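Local coordinates for AvrRxo1-ORF1 (Xanthomonas oryzae pv. oryzicola, PDB 4Z8T), which is a type III effector with a polynucleotide kinase domain, probably phosphorylates a small-molecule or nucleotide substrate, and is bound by its chaperone-like partner AvrRxo1-ORF2, at residues 65-70 with 170-175; 157-162 with 210-215; 222-227 with 238-243; 230-235 with 255-260; 253-256 with 261-264. One frame throughout, in Å; residues are numbered along the deposited sequence.

Contact 1. Residues 65-70 with 170-175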
# COMPACT_ATOMS: atom_id res chain seq x y z
N PRO A 65 -15.82 3.40 38.90
CA PRO A 65 -14.39 3.69 38.81
C PRO A 65 -13.81 3.15 37.51
O PRO A 65 -13.99 1.97 37.17
CB PRO A 65 -13.80 2.96 40.02
CG PRO A 65 -14.91 3.03 41.02
CD PRO A 65 -16.17 2.83 40.22
N THR A 66 -13.16 4.04 36.76
CA THR A 66 -12.80 3.78 35.37
C THR A 66 -11.42 4.35 35.10
O THR A 66 -11.05 5.40 35.64
CB THR A 66 -13.83 4.45 34.42
OG1 THR A 66 -15.11 3.81 34.58
CG2 THR A 66 -13.42 4.32 32.96
N LEU A 67 -10.65 3.63 34.30
CA LEU A 67 -9.42 4.16 33.71
C LEU A 67 -9.77 4.49 32.26
O LEU A 67 -10.00 3.59 31.45
CB LEU A 67 -8.31 3.10 33.76
CG LEU A 67 -6.86 3.45 33.39
CD1 LEU A 67 -5.90 2.37 33.91
CD2 LEU A 67 -6.69 3.60 31.91
N PHE A 68 -9.85 5.78 31.94
CA PHE A 68 -10.08 6.18 30.56
C PHE A 68 -8.73 6.24 29.86
O PHE A 68 -7.85 7.01 30.27
CB PHE A 68 -10.72 7.58 30.50
CG PHE A 68 -12.14 7.62 30.97
CD1 PHE A 68 -12.43 7.85 32.31
CD2 PHE A 68 -13.18 7.42 30.08
CE1 PHE A 68 -13.75 7.89 32.75
CE2 PHE A 68 -14.49 7.45 30.51
CZ PHE A 68 -14.78 7.68 31.85
N ALA A 69 -8.56 5.41 28.84
CA ALA A 69 -7.29 5.30 28.13
C ALA A 69 -7.49 5.86 26.73
O ALA A 69 -8.38 5.41 26.00
CB ALA A 69 -6.84 3.83 28.08
N LEU A 70 -6.70 6.86 26.36
CA LEU A 70 -6.76 7.41 25.02
C LEU A 70 -5.50 6.98 24.28
O LEU A 70 -4.43 7.57 24.43
CB LEU A 70 -6.83 8.94 25.07
CG LEU A 70 -7.89 9.45 26.05
CD1 LEU A 70 -7.86 10.98 26.18
CD2 LEU A 70 -9.25 8.97 25.60
N ILE A 170 -3.86 -2.51 32.03
CA ILE A 170 -4.90 -3.49 32.31
C ILE A 170 -4.69 -4.05 33.72
O ILE A 170 -5.63 -4.16 34.50
CB ILE A 170 -4.92 -4.64 31.26
CG1 ILE A 170 -5.51 -4.13 29.94
CG2 ILE A 170 -5.72 -5.82 31.77
CD1 ILE A 170 -5.42 -5.13 28.78
N GLN A 171 -3.44 -4.37 34.04
CA GLN A 171 -3.12 -4.86 35.38
C GLN A 171 -3.44 -3.82 36.44
O GLN A 171 -4.03 -4.14 37.47
CB GLN A 171 -1.65 -5.27 35.46
CG GLN A 171 -1.28 -5.95 36.76
CD GLN A 171 0.13 -6.48 36.73
OE1 GLN A 171 1.03 -5.87 36.14
NE2 GLN A 171 0.35 -7.63 37.37
N LEU A 172 -3.09 -2.56 36.19
CA LEU A 172 -3.42 -1.50 37.13
C LEU A 172 -4.93 -1.41 37.34
O LEU A 172 -5.39 -1.29 38.47
CB LEU A 172 -2.88 -0.15 36.63
CG LEU A 172 -2.94 1.02 37.62
CD1 LEU A 172 -1.73 1.92 37.43
CD2 LEU A 172 -4.21 1.82 37.46
N ALA A 173 -5.69 -1.47 36.26
CA ALA A 173 -7.14 -1.41 36.37
C ALA A 173 -7.69 -2.59 37.18
O ALA A 173 -8.49 -2.41 38.10
CB ALA A 173 -7.77 -1.36 35.00
N LYS A 174 -7.23 -3.79 36.84
CA LYS A 174 -7.67 -5.00 37.55
C LYS A 174 -7.37 -4.92 39.04
O LYS A 174 -8.21 -5.26 39.87
CB LYS A 174 -7.00 -6.23 36.94
CG LYS A 174 -7.51 -6.60 35.54
CD LYS A 174 -8.96 -7.06 35.57
CE LYS A 174 -9.40 -7.60 34.22
NZ LYS A 174 -10.84 -8.01 34.26
N GLU A 175 -6.17 -4.47 39.38
CA GLU A 175 -5.75 -4.41 40.78
C GLU A 175 -6.48 -3.35 41.60
O GLU A 175 -6.56 -3.46 42.82
CB GLU A 175 -4.24 -4.20 40.88
CG GLU A 175 -3.42 -5.39 40.42
CD GLU A 175 -1.92 -5.11 40.44
OE1 GLU A 175 -1.53 -3.96 40.72
OE2 GLU A 175 -1.14 -6.05 40.18
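The contact belongs to the P-loop kinase core, where helix 163-176 packs on strand 66-71, the strand that leads into a probable Walker A loop. L67 carries the strand side of it, and L172 and A173 carry the helix side. The backbones are nearest at L67 and A173, whose CA atoms lie 6.6 Å apart; the alanine offers just a methyl at this nearest approach. L67 on the strand and L172 and A173 on the helix all start out toward one another. L67 holds CG anti to its own N (chi1 -171°), which carries the isobutyl group out from the strand to the helix. Its CD1 does all the touching, and the two leucine side chains cross at about a right angle. All three residues are buried, and the interaction is purely apolar. Farther along the helix, charged ends turn to other parts of the fold: K174 forms a salt bridge with D234 and E175 one with R142. Beside the contact, A173 also packs on V180 of the neighbouring strand 179-185. The single methyl L67 CD1 thus meets two partners, L172 CD2 at 4.0 Å and A173 CB at 4.3 Å.

Contact 2. Residues 157-162 with 210-215. With SO4 (sulfate ion), chain C.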
# COMPACT_ATOMS: atom_id res chain seq x y z
N ASP A 157 -3.41 9.51 29.06
CA ASP A 157 -3.31 10.17 27.78
C ASP A 157 -1.87 9.97 27.29
O ASP A 157 -1.03 10.84 27.49
CB ASP A 157 -3.58 11.65 28.03
CG ASP A 157 -3.61 12.46 26.77
OD1 ASP A 157 -3.65 11.86 25.67
OD2 ASP A 157 -3.59 13.70 26.89
N LYS A 158 -1.61 8.82 26.68
CA LYS A 158 -0.27 8.43 26.25
C LYS A 158 -0.45 7.68 24.95
O LYS A 158 -1.57 7.28 24.61
CB LYS A 158 0.39 7.49 27.26
CG LYS A 158 0.69 8.10 28.62
CD LYS A 158 1.39 7.06 29.48
CE LYS A 158 1.64 7.58 30.88
NZ LYS A 158 2.63 6.70 31.56
N ARG A 159 0.64 7.47 24.22
CA ARG A 159 0.54 6.73 22.97
C ARG A 159 0.00 5.32 23.18
O ARG A 159 -0.81 4.84 22.39
CB ARG A 159 1.88 6.69 22.25
CG ARG A 159 1.79 6.06 20.85
CD ARG A 159 3.11 6.10 20.07
NE ARG A 159 3.51 7.47 19.76
CZ ARG A 159 4.39 8.17 20.46
NH1 ARG A 159 4.97 7.63 21.52
NH2 ARG A 159 4.68 9.42 20.11
N LEU A 160 0.48 4.67 24.26
CA LEU A 160 0.05 3.32 24.65
C LEU A 160 0.20 2.33 23.50
O LEU A 160 -0.67 1.50 23.27
CB LEU A 160 -1.39 3.32 25.17
CG LEU A 160 -1.67 4.23 26.37
CD1 LEU A 160 -3.16 4.32 26.65
CD2 LEU A 160 -0.91 3.75 27.61
N SER A 161 1.32 2.42 22.78
CA SER A 161 1.45 1.62 21.57
C SER A 161 1.67 0.14 21.88
O SER A 161 0.95 -0.71 21.35
CB SER A 161 2.51 2.20 20.62
OG SER A 161 3.81 2.25 21.19
N ARG A 162 2.59 -0.15 22.79
CA ARG A 162 3.12 -1.51 22.89
C ARG A 162 2.44 -2.43 23.89
O ARG A 162 1.79 -1.98 24.84
CB ARG A 162 4.62 -1.47 23.13
CG ARG A 162 5.33 -0.63 22.09
CD ARG A 162 6.81 -0.90 22.03
NE ARG A 162 7.46 0.11 21.22
CZ ARG A 162 7.66 -0.01 19.91
NH1 ARG A 162 8.26 0.98 19.25
NH2 ARG A 162 7.28 -1.10 19.27
N TYR A 210 10.76 13.77 13.47
CA TYR A 210 10.20 12.73 12.62
C TYR A 210 10.26 11.30 13.18
O TYR A 210 9.25 10.59 13.12
CB TYR A 210 10.83 12.78 11.22
CG TYR A 210 10.16 11.85 10.23
CD1 TYR A 210 10.52 10.51 10.14
CD2 TYR A 210 9.18 12.31 9.37
CE1 TYR A 210 9.91 9.66 9.26
CE2 TYR A 210 8.56 11.46 8.47
CZ TYR A 210 8.93 10.14 8.42
OH TYR A 210 8.33 9.27 7.54
N PRO A 211 11.43 10.84 13.67
CA PRO A 211 11.48 9.43 14.09
C PRO A 211 10.47 9.08 15.19
O PRO A 211 9.98 7.94 15.24
CB PRO A 211 12.91 9.28 14.63
CG PRO A 211 13.69 10.32 13.90
CD PRO A 211 12.75 11.49 13.80
N VAL A 212 10.16 10.03 16.06
CA VAL A 212 9.16 9.80 17.11
C VAL A 212 7.79 9.53 16.50
O VAL A 212 7.06 8.63 16.93
CB VAL A 212 9.11 11.01 18.05
CG1 VAL A 212 7.92 10.91 19.03
CG2 VAL A 212 10.44 11.14 18.81
N VAL A 213 7.41 10.34 15.52
CA VAL A 213 6.09 10.21 14.92
C VAL A 213 5.99 8.96 14.05
O VAL A 213 4.98 8.24 14.08
CB VAL A 213 5.76 11.48 14.11
CG1 VAL A 213 4.33 11.42 13.58
CG2 VAL A 213 5.94 12.71 15.00
N SER A 214 7.04 8.65 13.30
CA SER A 214 7.03 7.46 12.45
C SER A 214 7.10 6.17 13.25
O SER A 214 6.32 5.24 13.03
CB SER A 214 8.15 7.52 11.41
OG SER A 214 8.04 6.44 10.50
N SER A 215 8.02 6.10 14.21
CA SER A 215 8.11 4.89 15.01
C SER A 215 6.86 4.72 15.86
O SER A 215 6.41 3.59 16.09
CB SER A 215 9.38 4.89 15.86
OG SER A 215 10.49 4.56 15.03
S SO4 C . 5.11 4.45 23.44
O1 SO4 C . 3.73 4.00 23.29
O2 SO4 C . 5.67 4.88 22.17
O3 SO4 C . 5.93 3.35 23.97
O4 SO4 C . 5.17 5.56 24.39
O HOH W 1 8.17 1.31 16.23
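R159 lays one face of its guanidinium beneath the carbonyl oxygen of V212, while NH2 lies 3.7 Å from V212 CG1, so that helix 210-222 meets the arginine through van der Waals contact. The chain of R159 is extended as far as CD and then bends at chi3 (-66°). This bend turns the edge of the guanidinium to a sulfate ion, and R159 NH1 donates to sulfate O2 over 2.9 Å with an N-H...O angle of 140°. Sulfate O1 is gripped twice by S161: the backbone N reaches it at 2.9 Å in a nearly straight bond (167°), and OG lies 2.7 Å from the same oxygen. The anion probably comes from the crystallisation liquor. Its place in the loop after strand 154-157, near a probable Walker A loop, is consistent with a phosphate-binding region of a P-loop kinase. R159 is held further by N73 and T74 of that loop and by the carbonyl of S98 of AvrRxo1-ORF2. At the other end of the contact, a water accepts from R162 NH1 at 3.0 Å and donates to S215 O at 2.9 Å, bridging loop and helix. S215 OG itself is bonded to E77 and Y78 of AvrRxo1-ORF2.

Contact 3. Residues 222-227 with 238-243; sequences SNRMYV and GNYRLF
R224 and L242 form the tight part of the contact. L242 CD1 sits over one face of the guanidinium, 3.4 Å above its plane and offset toward the rim, and is 3.5 Å from R224 NE. The second methyl, L242 CD2, lies 3.9 Å from R224 CD, so both methyls press on the end of the aliphatic chain from one side. A bend at chi3 (-83°) turns the guanidinium out of the line of that chain and presents its face to the leucine. The polar edge is used elsewhere: NE pairs with D184 and NH1 with D186, both as salt bridges, and NH1 also donates to the carbonyl of I273. D184 OD2 serves both R224 NE and Y240 OH, which ties the two side chains together.

Toward Y240 the packing is looser. Y240 OH is 3.9 Å from R224 CG, and the guanidinium and ring planes are 54° apart, so the two groups do not stack. V227 CG1 meets Y240 CE2 at 3.9 Å, approaching the ring obliquely. The four touching residues are buried; the more open positions lie away from the interface, at S222, N223 and Y226 on one segment and N239 and R241 on the other. Helix 224-233 thus packs on strand 238-245, an alpha/beta layer in which a buried arginine-aspartate network sits near the probable Walker A loop of the kinase fold.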
# COMPACT_ATOMS: atom_id res chain seq x y z
N SER A 222 0.95 -1.72 14.57
CA SER A 222 1.37 -3.12 14.66
C SER A 222 0.79 -3.85 15.86
O SER A 222 0.58 -5.07 15.82
CB SER A 222 2.90 -3.23 14.68
OG SER A 222 3.44 -2.79 13.44
N ASN A 223 0.54 -3.11 16.94
CA ASN A 223 0.05 -3.71 18.17
C ASN A 223 -1.43 -3.48 18.44
O ASN A 223 -1.94 -3.87 19.48
CB ASN A 223 0.87 -3.21 19.35
CG ASN A 223 2.28 -3.72 19.30
OD1 ASN A 223 2.51 -4.93 19.42
ND2 ASN A 223 3.24 -2.82 19.13
N ARG A 224 -2.13 -2.89 17.48
CA ARG A 224 -3.54 -2.56 17.65
C ARG A 224 -4.43 -3.78 17.87
O ARG A 224 -5.30 -3.77 18.74
CB ARG A 224 -4.01 -1.77 16.42
CG ARG A 224 -5.47 -1.37 16.42
CD ARG A 224 -5.64 -0.16 15.53
NE ARG A 224 -5.31 1.08 16.23
CZ ARG A 224 -4.72 2.14 15.68
NH1 ARG A 224 -4.37 2.11 14.40
NH2 ARG A 224 -4.51 3.23 16.41
N MSE A 225 -4.23 -4.84 17.09
CA MSE A 225 -5.12 -5.99 17.20
C MSE A 225 -4.90 -6.74 18.52
O MSE A 225 -5.84 -7.37 19.03
CB MSE A 225 -5.01 -6.89 15.98
CG MSE A 225 -5.55 -6.19 14.74
SE MSE A 225 -5.53 -7.33 13.16
CE MSE A 225 -7.28 -8.08 13.37
N TYR A 226 -3.70 -6.65 19.07
CA TYR A 226 -3.45 -7.22 20.40
C TYR A 226 -4.32 -6.54 21.44
O TYR A 226 -4.88 -7.20 22.33
CB TYR A 226 -1.98 -7.08 20.79
CG TYR A 226 -1.70 -7.54 22.20
CD1 TYR A 226 -1.81 -6.67 23.28
CD2 TYR A 226 -1.34 -8.86 22.46
CE1 TYR A 226 -1.57 -7.10 24.58
CE2 TYR A 226 -1.09 -9.28 23.75
CZ TYR A 226 -1.21 -8.41 24.80
OH TYR A 226 -0.96 -8.85 26.09
N VAL A 227 -4.45 -5.22 21.34
CA VAL A 227 -5.31 -4.50 22.27
C VAL A 227 -6.76 -4.95 22.12
O VAL A 227 -7.44 -5.21 23.10
CB VAL A 227 -5.19 -2.97 22.07
CG1 VAL A 227 -6.10 -2.24 23.06
CG2 VAL A 227 -3.75 -2.54 22.24
N GLY A 238 -13.91 -3.88 30.16
CA GLY A 238 -14.42 -2.55 29.83
C GLY A 238 -14.83 -2.50 28.38
O GLY A 238 -15.27 -3.49 27.81
N ASN A 239 -14.67 -1.34 27.75
CA ASN A 239 -15.09 -1.20 26.36
C ASN A 239 -13.98 -0.62 25.52
O ASN A 239 -13.11 0.08 26.03
CB ASN A 239 -16.34 -0.33 26.26
CG ASN A 239 -17.51 -0.94 27.01
OD1 ASN A 239 -17.92 -2.07 26.73
ND2 ASN A 239 -18.03 -0.22 28.00
N TYR A 240 -14.02 -0.92 24.22
CA TYR A 240 -13.00 -0.50 23.26
C TYR A 240 -13.68 0.10 22.02
O TYR A 240 -14.61 -0.48 21.47
CB TYR A 240 -12.15 -1.70 22.83
CG TYR A 240 -11.19 -1.39 21.71
CD1 TYR A 240 -11.60 -1.46 20.37
CD2 TYR A 240 -9.88 -0.99 21.97
CE1 TYR A 240 -10.75 -1.16 19.34
CE2 TYR A 240 -9.01 -0.69 20.92
CZ TYR A 240 -9.45 -0.77 19.61
OH TYR A 240 -8.59 -0.47 18.58
N ARG A 241 -13.19 1.26 21.57
CA ARG A 241 -13.64 1.82 20.29
C ARG A 241 -12.43 2.29 19.52
O ARG A 241 -11.52 2.90 20.10
CB ARG A 241 -14.58 3.01 20.51
CG ARG A 241 -15.98 2.60 20.95
CD ARG A 241 -16.82 3.84 21.26
NE ARG A 241 -16.39 4.45 22.53
CZ ARG A 241 -16.61 5.72 22.84
NH1 ARG A 241 -17.24 6.52 21.98
NH2 ARG A 241 -16.18 6.20 24.00
N LEU A 242 -12.43 2.01 18.23
CA LEU A 242 -11.34 2.41 17.34
C LEU A 242 -11.89 3.39 16.33
O LEU A 242 -12.84 3.09 15.63
CB LEU A 242 -10.82 1.20 16.57
CG LEU A 242 -9.85 1.49 15.41
CD1 LEU A 242 -8.57 2.21 15.87
CD2 LEU A 242 -9.50 0.16 14.76
N PHE A 243 -11.26 4.57 16.23
CA PHE A 243 -11.70 5.57 15.26
C PHE A 243 -10.57 5.77 14.29
O PHE A 243 -9.43 5.90 14.70
CB PHE A 243 -12.02 6.90 15.94
CG PHE A 243 -13.20 6.84 16.86
CD1 PHE A 243 -14.49 7.02 16.38
CD2 PHE A 243 -13.03 6.57 18.21
CE1 PHE A 243 -15.59 6.94 17.24
CE2 PHE A 243 -14.13 6.50 19.07
CZ PHE A 243 -15.39 6.68 18.59

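Contact 4. Residues 230-235 with 255-260; sequences RFIADP and ASVIGG
The end of helix 224-233 and the end of strand 251-258 draw together toward the chain turns that follow them: CA atoms are 6.3 Å apart at F231 and V257, and 4.3 Å apart at P235 and G260. V257 is the main side chain on the strand and faces the helix. With CG1 anti to the backbone N (chi1 -171°), its two methyls are shared between consecutive residues of the helix. V257 CG1 rests against the backbone of F231, 3.6 Å from the carbonyl O, while CG2 meets I232 CG1 at 4.0 Å. The isoleucine and valine side chains cross at about a right angle.

F231 takes part through the root of its side chain: its CB is 3.9 Å from V257 CB. The chi1 of -69° sets CG anti to the carbonyl carbon and carries the ring away from V257, to pack on V180 and L182 of strand 179-185. At the more exposed end, P235 CB lies 3.9 Å from G260 CA. In the tight turn after the strand, G259 and G260 both have positive phi, a region that glycine enters readily. The interaction throughout is van der Waals packing.

The contact sits among several elements: F231 reaches inward to strand 179-185, V257 and I232 both touch F262 on strand 261-263, and I232 also packs on H13 of AvrRxo1-ORF2.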
# COMPACT_ATOMS: atom_id res chain seq x y z
N ARG A 230 -7.63 -8.20 23.74
CA ARG A 230 -7.86 -8.19 25.18
C ARG A 230 -9.31 -7.92 25.53
O ARG A 230 -9.83 -8.49 26.50
CB ARG A 230 -6.95 -7.17 25.88
CG ARG A 230 -5.46 -7.36 25.60
CD ARG A 230 -4.82 -8.54 26.33
NE ARG A 230 -5.29 -9.86 25.88
CZ ARG A 230 -4.95 -10.44 24.73
NH1 ARG A 230 -5.43 -11.65 24.44
NH2 ARG A 230 -4.15 -9.85 23.85
N PHE A 231 -9.98 -7.05 24.76
CA PHE A 231 -11.37 -6.75 25.01
C PHE A 231 -12.30 -7.83 24.48
O PHE A 231 -13.34 -8.11 25.08
CB PHE A 231 -11.75 -5.38 24.45
CG PHE A 231 -11.12 -4.24 25.22
CD1 PHE A 231 -9.83 -3.86 24.96
CD2 PHE A 231 -11.83 -3.57 26.21
CE1 PHE A 231 -9.24 -2.82 25.67
CE2 PHE A 231 -11.25 -2.54 26.93
CZ PHE A 231 -9.95 -2.16 26.65
N ILE A 232 -11.93 -8.44 23.35
CA ILE A 232 -12.72 -9.55 22.83
C ILE A 232 -12.69 -10.70 23.84
O ILE A 232 -13.70 -11.36 24.07
CB ILE A 232 -12.18 -10.04 21.48
CG1 ILE A 232 -12.44 -8.97 20.40
CG2 ILE A 232 -12.85 -11.35 21.06
CD1 ILE A 232 -11.89 -9.33 19.04
N ALA A 233 -11.54 -10.91 24.47
CA ALA A 233 -11.37 -12.05 25.39
C ALA A 233 -12.06 -11.85 26.73
O ALA A 233 -12.52 -12.80 27.35
CB ALA A 233 -9.91 -12.34 25.61
N ASP A 234 -12.13 -10.60 27.20
CA ASP A 234 -12.63 -10.35 28.54
C ASP A 234 -13.65 -9.21 28.55
O ASP A 234 -13.27 -8.05 28.68
CB ASP A 234 -11.47 -10.01 29.47
CG ASP A 234 -11.91 -9.75 30.89
OD1 ASP A 234 -13.06 -10.12 31.25
OD2 ASP A 234 -11.12 -9.18 31.65
N PRO A 235 -14.94 -9.55 28.42
CA PRO A 235 -16.01 -8.53 28.41
C PRO A 235 -16.02 -7.67 29.67
O PRO A 235 -16.46 -6.52 29.63
CB PRO A 235 -17.29 -9.37 28.35
CG PRO A 235 -16.86 -10.66 27.74
CD PRO A 235 -15.46 -10.91 28.21
N ALA A 255 -13.89 -0.14 14.43
CA ALA A 255 -14.17 -1.41 15.11
C ALA A 255 -14.48 -1.11 16.56
O ALA A 255 -14.10 -0.07 17.08
CB ALA A 255 -12.97 -2.38 15.00
N SER A 256 -15.15 -2.04 17.24
CA SER A 256 -15.53 -1.78 18.62
C SER A 256 -15.78 -3.05 19.41
O SER A 256 -16.19 -4.07 18.86
CB SER A 256 -16.78 -0.89 18.69
OG SER A 256 -17.91 -1.51 18.07
N VAL A 257 -15.54 -2.98 20.71
CA VAL A 257 -15.97 -4.06 21.59
C VAL A 257 -16.71 -3.38 22.73
O VAL A 257 -16.09 -2.76 23.58
CB VAL A 257 -14.80 -4.88 22.14
CG1 VAL A 257 -15.34 -6.13 22.86
CG2 VAL A 257 -13.83 -5.30 21.02
N ILE A 258 -18.03 -3.52 22.72
CA ILE A 258 -18.90 -2.80 23.64
C ILE A 258 -19.89 -3.78 24.27
O ILE A 258 -20.68 -4.41 23.55
CB ILE A 258 -19.67 -1.69 22.89
CG1 ILE A 258 -18.69 -0.65 22.34
CG2 ILE A 258 -20.66 -0.97 23.83
CD1 ILE A 258 -19.35 0.34 21.40
N GLY A 259 -19.86 -3.88 25.59
CA GLY A 259 -20.68 -4.85 26.30
C GLY A 259 -20.33 -6.25 25.84
O GLY A 259 -21.19 -7.14 25.80
N GLY A 260 -19.07 -6.43 25.48
CA GLY A 260 -18.57 -7.73 25.06
C GLY A 260 -18.81 -8.05 23.60
O GLY A 260 -18.34 -9.07 23.09

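Contact 5. Residues 253-256 with 261-264; sequences MVAS and EFSV
A chi1 of 62° puts S256 OG between its own N and carbonyl carbon, and one of -63° puts S263 OG beside its backbone N; both hydroxyls thereby reach one water on the same face of the sheet. The water donates to S256 OG at 2.7 Å and to E261 O at 2.8 Å, while its bond to S263 OG is weak. S256 and S263 are an antiparallel hydrogen-bonded pair, the bridge that joins the two strands of the beta hairpin, 251-258 and 261-263. S256 N donates to S263 O and S263 N to S256 O, each over 3.0 Å. The second bond lies in the carbonyl plane and is the straighter (161°), whereas in the first the donor is tilted out of that plane. F262 CA adds a CA-H...O contact to S256 O at 3.3 Å. On the side of the sheet away from the serines, F262 CE1 approaches A255 CB at 4.3 Å. S256 OG has a further partner in E265. Around the hairpin, strand 238-245 bonds to V254 and A255, helix 267-272 brings Y270 against A255 and F262, and I228 of helix 224-233 touches F262, whose ring also meets H13 of AvrRxo1-ORF2 edge to face.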
# COMPACT_ATOMS: atom_id res chain seq x y z
N MSE A 253 -16.01 5.58 13.11
CA MSE A 253 -15.86 4.35 13.88
C MSE A 253 -15.44 3.22 12.96
O MSE A 253 -16.01 3.04 11.88
CB MSE A 253 -17.18 3.98 14.55
CG MSE A 253 -17.10 2.70 15.31
SE MSE A 253 -16.48 3.07 17.10
CE MSE A 253 -17.95 4.20 17.79
N VAL A 254 -14.45 2.45 13.40
CA VAL A 254 -13.89 1.41 12.55
C VAL A 254 -14.14 0.02 13.14
O VAL A 254 -14.54 -0.90 12.42
CB VAL A 254 -12.39 1.64 12.33
CG1 VAL A 254 -11.76 0.43 11.61
CG2 VAL A 254 -12.19 2.89 11.49
N ALA A 255 -13.89 -0.14 14.43
CA ALA A 255 -14.17 -1.41 15.11
C ALA A 255 -14.48 -1.11 16.56
O ALA A 255 -14.10 -0.07 17.08
CB ALA A 255 -12.97 -2.38 15.00
N SER A 256 -15.15 -2.04 17.24
CA SER A 256 -15.53 -1.78 18.62
C SER A 256 -15.78 -3.05 19.41
O SER A 256 -16.19 -4.07 18.86
CB SER A 256 -16.78 -0.89 18.69
OG SER A 256 -17.91 -1.51 18.07
N GLU A 261 -19.55 -7.19 22.91
CA GLU A 261 -19.91 -7.45 21.52
C GLU A 261 -18.89 -6.82 20.58
O GLU A 261 -18.65 -5.61 20.65
CB GLU A 261 -21.31 -6.92 21.25
CG GLU A 261 -21.83 -7.21 19.85
CD GLU A 261 -23.33 -7.49 19.83
OE1 GLU A 261 -23.87 -8.05 20.81
OE2 GLU A 261 -23.97 -7.15 18.81
N PHE A 262 -18.29 -7.63 19.71
CA PHE A 262 -17.30 -7.15 18.74
C PHE A 262 -17.93 -6.92 17.36
O PHE A 262 -18.60 -7.80 16.82
CB PHE A 262 -16.15 -8.16 18.62
CG PHE A 262 -15.17 -7.83 17.53
CD1 PHE A 262 -14.39 -6.67 17.58
CD2 PHE A 262 -14.99 -8.68 16.46
CE1 PHE A 262 -13.48 -6.37 16.59
CE2 PHE A 262 -14.09 -8.38 15.45
CZ PHE A 262 -13.32 -7.24 15.52
N SER A 263 -17.73 -5.72 16.82
CA SER A 263 -18.27 -5.36 15.52
C SER A 263 -17.21 -4.65 14.72
O SER A 263 -16.31 -4.03 15.28
CB SER A 263 -19.44 -4.40 15.70
OG SER A 263 -20.49 -5.03 16.40
N VAL A 264 -17.30 -4.73 13.41
CA VAL A 264 -16.38 -3.98 12.56
C VAL A 264 -17.21 -3.04 11.71
O VAL A 264 -17.77 -3.44 10.70
CB VAL A 264 -15.55 -4.91 11.66
CG1 VAL A 264 -14.60 -4.08 10.77
CG2 VAL A 264 -14.75 -5.87 12.52
O HOH W 2 -19.41 -3.49 19.00

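In the fold
Contacts 1, 3, 4 and 5 all reach one mixed sheet, whose order runs 154-157, 66-71, 179-185, 238-245, 251-258, 261-263. Contacts 1 and 2 interleave along the chain, as do 3 and 4; contact 5 starts on strand 251-258, overlapping contact 4 at A255 and S256, and runs on to strand 261-263. Contacts 3 and 4, and 4 and 5, have centres about 9 Å apart; 3 and 4 share helix 224-233. Contact 1, about 15 Å from contact 4 centre to centre, is joined to it by K174-D234. Contact 2 lies beyond the end of strand 154-157, about 20 Å from contact 1 centre to centre, touching it through L160 on A69. AvrRxo1-ORF2 reaches contacts 2 to 5.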